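Local coordinates for protein tartrate dehydrogenase/decarboxylase (Pseudomonas putida, PDB 3FLK) that oxidises tartrate to oxaloglycolate with NAD, converts meso-tartrate to D-glycerate and oxidatively decarboxylates D-malate to pyruvate, using magnesium or manganese, at residues Asp129-Arg134 against Phe176-Lys181; Arg166-Ile171 against Asp204-Ala209; Leu172-Asp177 against Leu270-Asn275. The protein carries 1 engineered substitution. All coordinates share one frame; numbering follows the deposited sequence.

Contact 1 of 3, residues Asp129-Arg134 against Phe176-Lys181. With OXL (oxalate ion), chain G.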
loop_
_atom_site.group_PDB
_atom_site.type_symbol
_atom_site.label_atom_id
_atom_site.label_comp_id
_atom_site.label_asym_id
_atom_site.label_seq_id
_atom_site.Cartn_x
_atom_site.Cartn_y
_atom_site.Cartn_z
ATOM N N ASP A 129 -12.375 -13.257 -2.875
ATOM C CA ASP A 129 -12.382 -13.760 -4.244
ATOM C C ASP A 129 -12.494 -12.592 -5.217
ATOM O O ASP A 129 -13.594 -12.180 -5.595
ATOM C CB ASP A 129 -13.529 -14.759 -4.455
ATOM C CG ASP A 129 -13.284 -15.708 -5.628
ATOM O OD1 ASP A 129 -12.404 -15.435 -6.477
ATOM O OD2 ASP A 129 -13.986 -16.743 -5.697
ATOM N N PHE A 130 -11.344 -12.048 -5.604
ATOM C CA PHE A 130 -11.315 -10.928 -6.538
ATOM C C PHE A 130 -10.106 -10.964 -7.471
ATOM O O PHE A 130 -9.232 -11.826 -7.339
ATOM C CB PHE A 130 -11.448 -9.577 -5.803
ATOM C CG PHE A 130 -10.349 -9.293 -4.812
ATOM C CD1 PHE A 130 -9.173 -8.666 -5.215
ATOM C CD2 PHE A 130 -10.508 -9.615 -3.467
ATOM C CE1 PHE A 130 -8.162 -8.387 -4.300
ATOM C CE2 PHE A 130 -9.505 -9.340 -2.539
ATOM C CZ PHE A 130 -8.327 -8.724 -2.959
ATOM N N VAL A 131 -10.078 -10.038 -8.424
ATOM C CA VAL A 131 -8.992 -9.962 -9.389
ATOM C C VAL A 131 -8.434 -8.538 -9.475
ATOM O O VAL A 131 -9.182 -7.565 -9.619
ATOM C CB VAL A 131 -9.415 -10.525 -10.784
ATOM C CG1 VAL A 131 -10.632 -9.790 -11.344
ATOM C CG2 VAL A 131 -8.254 -10.492 -11.776
ATOM N N VAL A 132 -7.114 -8.432 -9.352
ATOM C CA VAL A 132 -6.424 -7.164 -9.546
ATOM C C VAL A 132 -6.020 -7.042 -11.012
ATOM O O VAL A 132 -5.364 -7.926 -11.562
ATOM C CB VAL A 132 -5.188 -7.037 -8.621
ATOM C CG1 VAL A 132 -4.397 -5.759 -8.924
ATOM C CG2 VAL A 132 -5.615 -7.076 -7.158
ATOM N N VAL A 133 -6.453 -5.949 -11.636
ATOM C CA VAL A 133 -6.087 -5.616 -13.005
ATOM C C VAL A 133 -5.109 -4.447 -12.911
ATOM O O VAL A 133 -5.496 -3.319 -12.589
ATOM C CB VAL A 133 -7.333 -5.247 -13.861
ATOM C CG1 VAL A 133 -6.933 -4.881 -15.285
ATOM C CG2 VAL A 133 -8.339 -6.402 -13.875
ATOM N N ARG A 134 -3.838 -4.736 -13.169
ATOM C CA ARG A 134 -2.761 -3.774 -12.950
ATOM C C ARG A 134 -2.188 -3.266 -14.271
ATOM O O ARG A 134 -1.817 -4.058 -15.141
ATOM C CB ARG A 134 -1.665 -4.423 -12.091
ATOM C CG ARG A 134 -0.367 -3.632 -11.966
ATOM C CD ARG A 134 0.758 -4.536 -11.489
ATOM N NE ARG A 134 2.028 -3.826 -11.359
ATOM C CZ ARG A 134 3.204 -4.416 -11.166
ATOM N NH1 ARG A 134 3.285 -5.738 -11.081
ATOM N NH2 ARG A 134 4.304 -3.681 -11.057
ATOM N N PHE A 176 -13.197 -3.068 -17.128
ATOM C CA PHE A 176 -14.650 -2.963 -17.271
ATOM C C PHE A 176 -15.232 -4.087 -18.127
ATOM O O PHE A 176 -16.301 -4.610 -17.809
ATOM C CB PHE A 176 -15.061 -1.580 -17.801
ATOM C CG PHE A 176 -15.199 -0.541 -16.723
ATOM C CD1 PHE A 176 -16.421 -0.335 -16.092
ATOM C CD2 PHE A 176 -14.105 0.217 -16.325
ATOM C CE1 PHE A 176 -16.555 0.616 -15.081
ATOM C CE2 PHE A 176 -14.226 1.171 -15.314
ATOM C CZ PHE A 176 -15.455 1.372 -14.693
ATOM N N ASP A 177 -14.526 -4.462 -19.195
ATOM C CA ASP A 177 -14.902 -5.622 -20.010
ATOM C C ASP A 177 -14.929 -6.904 -19.171
ATOM O O ASP A 177 -15.842 -7.721 -19.306
ATOM C CB ASP A 177 -13.948 -5.800 -21.196
ATOM C CG ASP A 177 -14.236 -4.836 -22.341
ATOM O OD1 ASP A 177 -15.324 -4.224 -22.369
ATOM O OD2 ASP A 177 -13.367 -4.694 -23.226
ATOM N N LEU A 178 -13.925 -7.062 -18.305
ATOM C CA LEU A 178 -13.824 -8.216 -17.411
ATOM C C LEU A 178 -14.979 -8.249 -16.411
ATOM O O LEU A 178 -15.620 -9.286 -16.232
ATOM C CB LEU A 178 -12.470 -8.218 -16.684
ATOM C CG LEU A 178 -12.056 -9.443 -15.856
ATOM C CD1 LEU A 178 -11.878 -10.681 -16.720
ATOM C CD2 LEU A 178 -10.768 -9.146 -15.097
ATOM N N ALA A 179 -15.246 -7.105 -15.782
ATOM C CA ALA A 179 -16.354 -6.959 -14.844
ATOM C C ALA A 179 -17.703 -7.299 -15.483
ATOM O O ALA A 179 -18.548 -7.928 -14.850
ATOM C CB ALA A 179 -16.384 -5.557 -14.269
ATOM N N GLU A 180 -17.887 -6.883 -16.735
ATOM C CA GLU A 180 -19.112 -7.157 -17.492
ATOM C C GLU A 180 -19.368 -8.664 -17.635
ATOM O O GLU A 180 -20.512 -9.115 -17.547
ATOM C CB GLU A 180 -19.047 -6.474 -18.867
ATOM C CG GLU A 180 -20.293 -6.638 -19.752
ATOM C CD GLU A 180 -21.515 -5.902 -19.221
ATOM O OE1 GLU A 180 -21.368 -4.756 -18.750
ATOM O OE2 GLU A 180 -22.631 -6.468 -19.291
ATOM N N LYS A 181 -18.295 -9.429 -17.837
ATOM C CA LYS A 181 -18.373 -10.886 -17.985
ATOM C C LYS A 181 -18.632 -11.609 -16.663
ATOM O O LYS A 181 -19.097 -12.753 -16.654
ATOM C CB LYS A 181 -17.079 -11.433 -18.588
ATOM C CG LYS A 181 -16.827 -11.081 -20.038
ATOM C CD LYS A 181 -15.840 -12.071 -20.643
ATOM C CE LYS A 181 -15.142 -11.516 -21.870
ATOM N NZ LYS A 181 -13.974 -10.662 -21.501
HETATM C C1 OXL G . 7.063 -6.270 -8.437
HETATM C C2 OXL G . 5.945 -6.884 -9.157
HETATM O O1 OXL G . 7.076 -6.327 -7.182
HETATM O O2 OXL G . 5.904 -6.820 -10.406
HETATM O O3 OXL G . 7.968 -5.694 -9.082
HETATM O O4 OXL G . 5.047 -7.455 -8.495
#
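A single methyl group, Leu178 CD2, carries the helix side of the contact between helix residues 176-181 and strand residues 129-134, touching Val131 and Val133 at once. The strand lies inside the large mixed sheet of the isocitrate/isopropylmalate dehydrogenase fold, between strands 105-111 and 240-243, and the helix packs over it. Val131 and the leucine meet end to end, with Val131 CG1 3.8 Å from Leu178 CD2. Val133 meets the leucine differently: it lies antiparallel alongside it and touches through CG2, Val133 CG2 standing 3.9 Å from the same Leu178 CD2. The leucine reaches over the strand because its CG is anti to the backbone N (chi1 -171°). Two residues apart on one strand, both valines point toward the helix, while Val132 between them points away. Ile107 and Val240 on the two neighbouring strands pack against the valines and widen this small apolar patch.

The strand also carries a ligand-binding side chain. Arg134 leaves the sheet as a fully extended chain, and its guanidinium meets the bound oxalate edge-on. The anion is also hydrogen-bonded by Arg98 and Arg108 of the same chain and by Lys192 of the second subunit, so the site is shared between the two chains of the homodimer. Arg134 NE donates to the backbone oxygen of Asn245, a second grip that probably limits rotation of the guanidinium. Its NH1 gives a nearly straight hydrogen bond to oxalate O2, 2.9 Å long with an N-H...O angle of 170°.

Contact 2 of 3, residues Arg166-Ile171 against Asp204-Ala209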
loop_
_atom_site.group_PDB
_atom_site.type_symbol
_atom_site.label_atom_id
_atom_site.label_comp_id
_atom_site.label_asym_id
_atom_site.label_seq_id
_atom_site.Cartn_x
_atom_site.Cartn_y
_atom_site.Cartn_z
ATOM N N ARG A 166 -3.867 6.746 -24.052
ATOM C CA ARG A 166 -3.826 5.416 -24.659
ATOM C C ARG A 166 -3.670 4.316 -23.609
ATOM O O ARG A 166 -4.475 3.386 -23.564
ATOM C CB ARG A 166 -2.718 5.323 -25.714
ATOM C CG ARG A 166 -2.974 6.176 -26.953
ATOM C CD ARG A 166 -1.969 5.877 -28.057
ATOM N NE ARG A 166 -2.247 6.653 -29.267
ATOM C CZ ARG A 166 -1.681 7.822 -29.565
ATOM N NH1 ARG A 166 -0.788 8.367 -28.749
ATOM N NH2 ARG A 166 -2.009 8.445 -30.690
ATOM N N GLY A 167 -2.653 4.448 -22.758
ATOM C CA GLY A 167 -2.371 3.471 -21.704
ATOM C C GLY A 167 -3.421 3.397 -20.608
ATOM O O GLY A 167 -3.763 2.308 -20.140
ATOM N N VAL A 168 -3.926 4.552 -20.189
ATOM C CA VAL A 168 -4.951 4.607 -19.153
ATOM C C VAL A 168 -6.279 4.027 -19.664
ATOM O O VAL A 168 -6.891 3.188 -18.996
ATOM C CB VAL A 168 -5.120 6.044 -18.579
ATOM C CG1 VAL A 168 -6.387 6.159 -17.747
ATOM C CG2 VAL A 168 -3.895 6.432 -17.736
ATOM N N ASP A 169 -6.706 4.456 -20.851
ATOM C CA ASP A 169 -7.966 3.979 -21.429
ATOM C C ASP A 169 -8.001 2.464 -21.636
ATOM O O ASP A 169 -9.003 1.824 -21.326
ATOM C CB ASP A 169 -8.281 4.701 -22.745
ATOM C CG ASP A 169 -8.853 6.096 -22.529
ATOM O OD1 ASP A 169 -8.993 6.524 -21.363
ATOM O OD2 ASP A 169 -9.172 6.765 -23.536
ATOM N N ARG A 170 -6.907 1.900 -22.143
ATOM C CA ARG A 170 -6.864 0.474 -22.471
ATOM C C ARG A 170 -6.882 -0.454 -21.251
ATOM O O ARG A 170 -7.463 -1.537 -21.312
ATOM C CB ARG A 170 -5.702 0.145 -23.420
ATOM C CG ARG A 170 -4.308 0.320 -22.838
ATOM C CD ARG A 170 -3.258 0.018 -23.891
ATOM N NE ARG A 170 -1.902 0.124 -23.358
ATOM C CZ ARG A 170 -0.799 -0.168 -24.042
ATOM N NH1 ARG A 170 -0.874 -0.598 -25.298
ATOM N NH2 ARG A 170 0.385 -0.034 -23.461
ATOM N N ILE A 171 -6.260 -0.036 -20.149
ATOM C CA ILE A 171 -6.325 -0.820 -18.911
ATOM C C ILE A 171 -7.716 -0.729 -18.273
ATOM O O ILE A 171 -8.236 -1.726 -17.769
ATOM C CB ILE A 171 -5.177 -0.470 -17.894
ATOM C CG1 ILE A 171 -5.059 -1.548 -16.804
ATOM C CG2 ILE A 171 -5.361 0.916 -17.274
ATOM C CD1 ILE A 171 -4.500 -2.881 -17.302
ATOM N N ASP A 204 -8.872 9.392 -12.494
ATOM C CA ASP A 204 -10.289 9.481 -12.114
ATOM C C ASP A 204 -11.176 9.968 -13.265
ATOM O O ASP A 204 -12.254 9.416 -13.498
ATOM C CB ASP A 204 -10.471 10.400 -10.903
ATOM C CG ASP A 204 -9.859 9.834 -9.629
ATOM O OD1 ASP A 204 -9.278 8.729 -9.668
ATOM O OD2 ASP A 204 -9.968 10.504 -8.581
ATOM N N LYS A 205 -10.715 10.997 -13.973
ATOM C CA LYS A 205 -11.444 11.561 -15.111
ATOM C C LYS A 205 -11.652 10.521 -16.215
ATOM O O LYS A 205 -12.754 10.393 -16.757
ATOM C CB LYS A 205 -10.706 12.786 -15.658
ATOM C CG LYS A 205 -11.558 13.722 -16.491
ATOM C CD LYS A 205 -10.763 14.957 -16.894
ATOM C CE LYS A 205 -11.633 15.963 -17.630
ATOM N NZ LYS A 205 -10.923 17.264 -17.813
ATOM N N ARG A 206 -10.598 9.774 -16.536
ATOM C CA ARG A 206 -10.685 8.726 -17.553
ATOM C C ARG A 206 -11.533 7.534 -17.092
ATOM O O ARG A 206 -12.193 6.892 -17.908
ATOM C CB ARG A 206 -9.294 8.253 -17.994
ATOM C CG ARG A 206 -8.392 9.329 -18.628
ATOM C CD ARG A 206 -9.111 10.169 -19.693
ATOM N NE ARG A 206 -9.580 9.372 -20.826
ATOM C CZ ARG A 206 -10.492 9.776 -21.708
ATOM N NH1 ARG A 206 -11.055 10.975 -21.597
ATOM N NH2 ARG A 206 -10.852 8.971 -22.700
ATOM N N THR A 207 -11.505 7.246 -15.791
ATOM C CA THR A 207 -12.324 6.179 -15.205
ATOM C C THR A 207 -13.810 6.515 -15.345
ATOM O O THR A 207 -14.598 5.680 -15.794
ATOM C CB THR A 207 -11.964 5.915 -13.722
ATOM O OG1 THR A 207 -10.553 5.703 -13.598
ATOM C CG2 THR A 207 -12.691 4.681 -13.201
ATOM N N GLU A 208 -14.172 7.745 -14.980
ATOM C CA GLU A 208 -15.534 8.258 -15.155
ATOM C C GLU A 208 -15.983 8.165 -16.610
ATOM O O GLU A 208 -17.106 7.748 -16.891
ATOM C CB GLU A 208 -15.632 9.709 -14.678
ATOM C CG GLU A 208 -15.577 9.883 -13.171
ATOM C CD GLU A 208 -15.321 11.324 -12.753
ATOM O OE1 GLU A 208 -15.961 12.240 -13.319
ATOM O OE2 GLU A 208 -14.480 11.536 -11.849
ATOM N N ALA A 209 -15.092 8.545 -17.523
ATOM C CA ALA A 209 -15.355 8.485 -18.961
ATOM C C ALA A 209 -15.593 7.056 -19.451
ATOM O O ALA A 209 -16.472 6.817 -20.283
ATOM C CB ALA A 209 -14.217 9.133 -19.736
HETATM O O HOH W 1 -11.557 6.445 -20.445
#
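Asp169 on helix residues 166-171 and Arg206 on helix residues 204-209 form the charged part of this contact, a salt bridge in which the guanidinium grips the carboxylate side-on with two nitrogens, one to each oxygen. Arg206 NE donates to Asp169 OD1 over 3.0 Å at 162°, with the oxygen almost in the guanidinium plane. The second bond, from Arg206 NH2 to Asp169 OD2, is 2.9 Å long and bends a little more, and here the oxygen is tilted from that plane. Both carboxylate oxygens use their syn lone pairs. The two flat groups are not coplanar but twisted 33° apart.

A water adds an indirect link. It donates to Asp169 OD1 at 2.7 Å and to the backbone carbonyl, Arg206 O, at 2.7 Å, so that OD1 receives two bonds and the carboxylate is tied to the backbone of the opposing helix as well as to its side chain.

Apolar packing lies at the root of the arginine. Val168 CG1 rests 3.6 Å from Arg206 CB and also touches CG. The arginine chain is bent at both chi2 and chi3, which folds the guanidinium back toward the aspartate. Ala209 of Arg206's own helix covers one guanidinium face near its margin, its CB 4.1 Å from the plane.

Nearby, Arg166 NH2 bonds to Asn154 OD1 of the second subunit, which places the start of helix 165-181 beside the dimer partner. The arrangement is that of neighbouring helices in an alpha/beta fold, where helix 199-211 forms the beta-alpha-beta crossover between parallel strands 186-191 and 218-223 and helix 165-181 packs alongside it.

Contact 3 of 3, residues Leu172-Asp177 against Leu270-Asn275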
loop_
_atom_site.group_PDB
_atom_site.type_symbol
_atom_site.label_atom_id
_atom_site.label_comp_id
_atom_site.label_asym_id
_atom_site.label_seq_id
_atom_site.Cartn_x
_atom_site.Cartn_y
_atom_site.Cartn_z
ATOM N N LEU A 172 -8.316 0.460 -18.321
ATOM C CA LEU A 172 -9.666 0.674 -17.796
ATOM C C LEU A 172 -10.691 -0.113 -18.603
ATOM O O LEU A 172 -11.597 -0.727 -18.033
ATOM C CB LEU A 172 -10.026 2.166 -17.785
ATOM C CG LEU A 172 -9.305 3.066 -16.774
ATOM C CD1 LEU A 172 -9.589 4.528 -17.077
ATOM C CD2 LEU A 172 -9.671 2.725 -15.328
ATOM N N LYS A 173 -10.536 -0.105 -19.926
ATOM C CA LYS A 173 -11.408 -0.874 -20.810
ATOM C C LYS A 173 -11.344 -2.366 -20.490
ATOM O O LYS A 173 -12.380 -3.017 -20.360
ATOM C CB LYS A 173 -11.071 -0.625 -22.281
ATOM C CG LYS A 173 -12.033 -1.309 -23.249
ATOM C CD LYS A 173 -11.831 -0.839 -24.676
ATOM C CE LYS A 173 -12.858 -1.466 -25.612
ATOM N NZ LYS A 173 -12.646 -2.930 -25.775
ATOM N N TYR A 174 -10.131 -2.896 -20.349
ATOM C CA TYR A 174 -9.961 -4.307 -20.013
ATOM C C TYR A 174 -10.694 -4.662 -18.719
ATOM O O TYR A 174 -11.430 -5.652 -18.671
ATOM C CB TYR A 174 -8.479 -4.693 -19.924
ATOM C CG TYR A 174 -8.260 -6.190 -20.005
ATOM C CD1 TYR A 174 -8.005 -6.811 -21.229
ATOM C CD2 TYR A 174 -8.340 -6.991 -18.864
ATOM C CE1 TYR A 174 -7.814 -8.193 -21.311
ATOM C CE2 TYR A 174 -8.156 -8.371 -18.936
ATOM C CZ TYR A 174 -7.893 -8.963 -20.160
ATOM O OH TYR A 174 -7.705 -10.327 -20.235
ATOM N N ALA A 175 -10.511 -3.835 -17.690
ATOM C CA ALA A 175 -11.109 -4.069 -16.376
ATOM C C ALA A 175 -12.637 -4.030 -16.399
ATOM O O ALA A 175 -13.289 -4.858 -15.761
ATOM C CB ALA A 175 -10.570 -3.076 -15.360
ATOM N N PHE A 176 -13.197 -3.068 -17.128
ATOM C CA PHE A 176 -14.650 -2.963 -17.271
ATOM C C PHE A 176 -15.232 -4.087 -18.127
ATOM O O PHE A 176 -16.301 -4.610 -17.809
ATOM C CB PHE A 176 -15.061 -1.580 -17.801
ATOM C CG PHE A 176 -15.199 -0.541 -16.723
ATOM C CD1 PHE A 176 -16.421 -0.335 -16.092
ATOM C CD2 PHE A 176 -14.105 0.217 -16.325
ATOM C CE1 PHE A 176 -16.555 0.616 -15.081
ATOM C CE2 PHE A 176 -14.226 1.171 -15.314
ATOM C CZ PHE A 176 -15.455 1.372 -14.693
ATOM N N ASP A 177 -14.526 -4.462 -19.195
ATOM C CA ASP A 177 -14.902 -5.622 -20.010
ATOM C C ASP A 177 -14.929 -6.904 -19.171
ATOM O O ASP A 177 -15.842 -7.721 -19.306
ATOM C CB ASP A 177 -13.948 -5.800 -21.196
ATOM C CG ASP A 177 -14.236 -4.836 -22.341
ATOM O OD1 ASP A 177 -15.324 -4.224 -22.369
ATOM O OD2 ASP A 177 -13.367 -4.694 -23.226
ATOM N N LEU A 270 -0.322 -9.931 -19.945
ATOM C CA LEU A 270 -0.966 -10.179 -21.226
ATOM C C LEU A 270 -0.794 -9.059 -22.237
ATOM O O LEU A 270 -0.960 -7.877 -21.919
ATOM C CB LEU A 270 -2.465 -10.449 -21.035
ATOM C CG LEU A 270 -2.936 -11.609 -20.151
ATOM C CD1 LEU A 270 -4.452 -11.686 -20.186
ATOM C CD2 LEU A 270 -2.321 -12.944 -20.572
ATOM N N ASN A 271 -0.450 -9.461 -23.456
ATOM C CA ASN A 271 -0.638 -8.642 -24.642
ATOM C C ASN A 271 -1.893 -9.188 -25.338
ATOM O O ASN A 271 -1.799 -10.124 -26.133
ATOM C CB ASN A 271 0.595 -8.723 -25.550
ATOM C CG ASN A 271 0.423 -7.953 -26.855
ATOM O OD1 ASN A 271 0.429 -8.540 -27.937
ATOM N ND2 ASN A 271 0.268 -6.637 -26.757
ATOM N N PRO A 272 -3.076 -8.621 -25.018
ATOM C CA PRO A 272 -4.374 -9.178 -25.429
ATOM C C PRO A 272 -4.565 -9.278 -26.944
ATOM O O PRO A 272 -5.278 -10.167 -27.416
ATOM C CB PRO A 272 -5.387 -8.194 -24.833
ATOM C CG PRO A 272 -4.651 -7.486 -23.755
ATOM C CD PRO A 272 -3.248 -7.383 -24.239
ATOM N N GLU A 273 -3.926 -8.378 -27.688
ATOM C CA GLU A 273 -4.009 -8.362 -29.151
ATOM C C GLU A 273 -3.183 -9.487 -29.777
ATOM O O GLU A 273 -3.307 -9.767 -30.972
ATOM C CB GLU A 273 -3.557 -7.006 -29.705
ATOM C CG GLU A 273 -4.455 -5.827 -29.319
ATOM C CD GLU A 273 -4.245 -5.354 -27.884
ATOM O OE1 GLU A 273 -3.136 -5.549 -27.338
ATOM O OE2 GLU A 273 -5.194 -4.786 -27.300
ATOM N N ARG A 274 -2.343 -10.119 -28.955
ATOM C CA ARG A 274 -1.502 -11.249 -29.358
ATOM C C ARG A 274 -0.523 -10.899 -30.482
ATOM O O ARG A 274 -0.246 -11.717 -31.362
ATOM C CB ARG A 274 -2.357 -12.477 -29.707
ATOM C CG ARG A 274 -3.189 -12.983 -28.541
ATOM C CD ARG A 274 -4.253 -13.963 -28.991
ATOM N NE ARG A 274 -5.204 -14.255 -27.920
ATOM C CZ ARG A 274 -5.096 -15.272 -27.068
ATOM N NH1 ARG A 274 -4.075 -16.118 -27.148
ATOM N NH2 ARG A 274 -6.020 -15.446 -26.134
ATOM N N ASN A 275 0.001 -9.676 -30.435
ATOM C CA ASN A 275 1.048 -9.242 -31.355
ATOM C C ASN A 275 2.411 -9.729 -30.884
ATOM O O ASN A 275 3.330 -9.916 -31.686
ATOM C CB ASN A 275 1.053 -7.717 -31.486
ATOM C CG ASN A 275 -0.175 -7.186 -32.203
ATOM O OD1 ASN A 275 -0.728 -7.843 -33.089
ATOM N ND2 ASN A 275 -0.605 -5.986 -31.829
#
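Tyr174 reaches from helix residues 172-177 to Leu270 and Pro272, and carries the helix side of the contact alone. Its CB points toward segment 270-275, and with chi1 at -162° the ring swings away from the backbone nitrogen and out from the helix. The first ring atom to meet the other segment is CE1, 4.1 Å from Pro272 CG, where ring and proline cross at a slant. At CZ the partner changes to Leu270, whose CD1 is 4.4 Å away. Finally the hydroxyl oxygen at the tip, OH, lies 3.5 Å from Leu270 CD1, with the leucine side chain running across the tyrosine at about a right angle. No hydrogen bond joins the two segments, so this is van der Waals packing of a tyrosine end on two aliphatic groups. The tyrosine side chain also packs on Val105 and Ile107 of strand 105-111.

The loop backbone is shaped by a tight turn. Asn271 to Arg274 form a type I beta turn, closed by a bond from Arg274 N to Asn271 O of 2.9 Å. The same asparagine also receives Asn275 N on its side-chain oxygen, OD1, at 2.8 Å, and Phe276 N bonds to that oxygen too. Asn271 ND2 donates to Asp102 O, while Pro272 also touches Tyr104. On the helix, Lys173 NZ forms a salt bridge of 3.2 Å with Asp177 OD2, one turn further on.

In the fold, the loop after Leu270 is the connection of the beta hairpin made by neighbouring antiparallel strands 266-270 and 278-282, and the contact packs a sheet-covering helix of the isocitrate/isopropylmalate dehydrogenase fold onto it.

In the fold
All three contacts use helix 165-181: contact 2 takes its first part, contact 3 the middle and contact 1 the end, with Phe176 and Asp177 common to contacts 1 and 3. Their centres lie about 11 Å (contacts 1 and 3), about 13 Å (2 and 3) and about 15 Å (1 and 2) apart. The partners differ: strand 129-135, which precedes the helix, helix 199-211, which follows it, and the much later loop between strands 266-270 and 278-282. Contacts 1 and 2 also touch, Ile171 CD1 lying 3.7 Å from Val133 CG1. One helix thus touches the central sheet, a neighbouring helix and a hairpin connection, while the strand it packs on carries an oxalate-binding arginine.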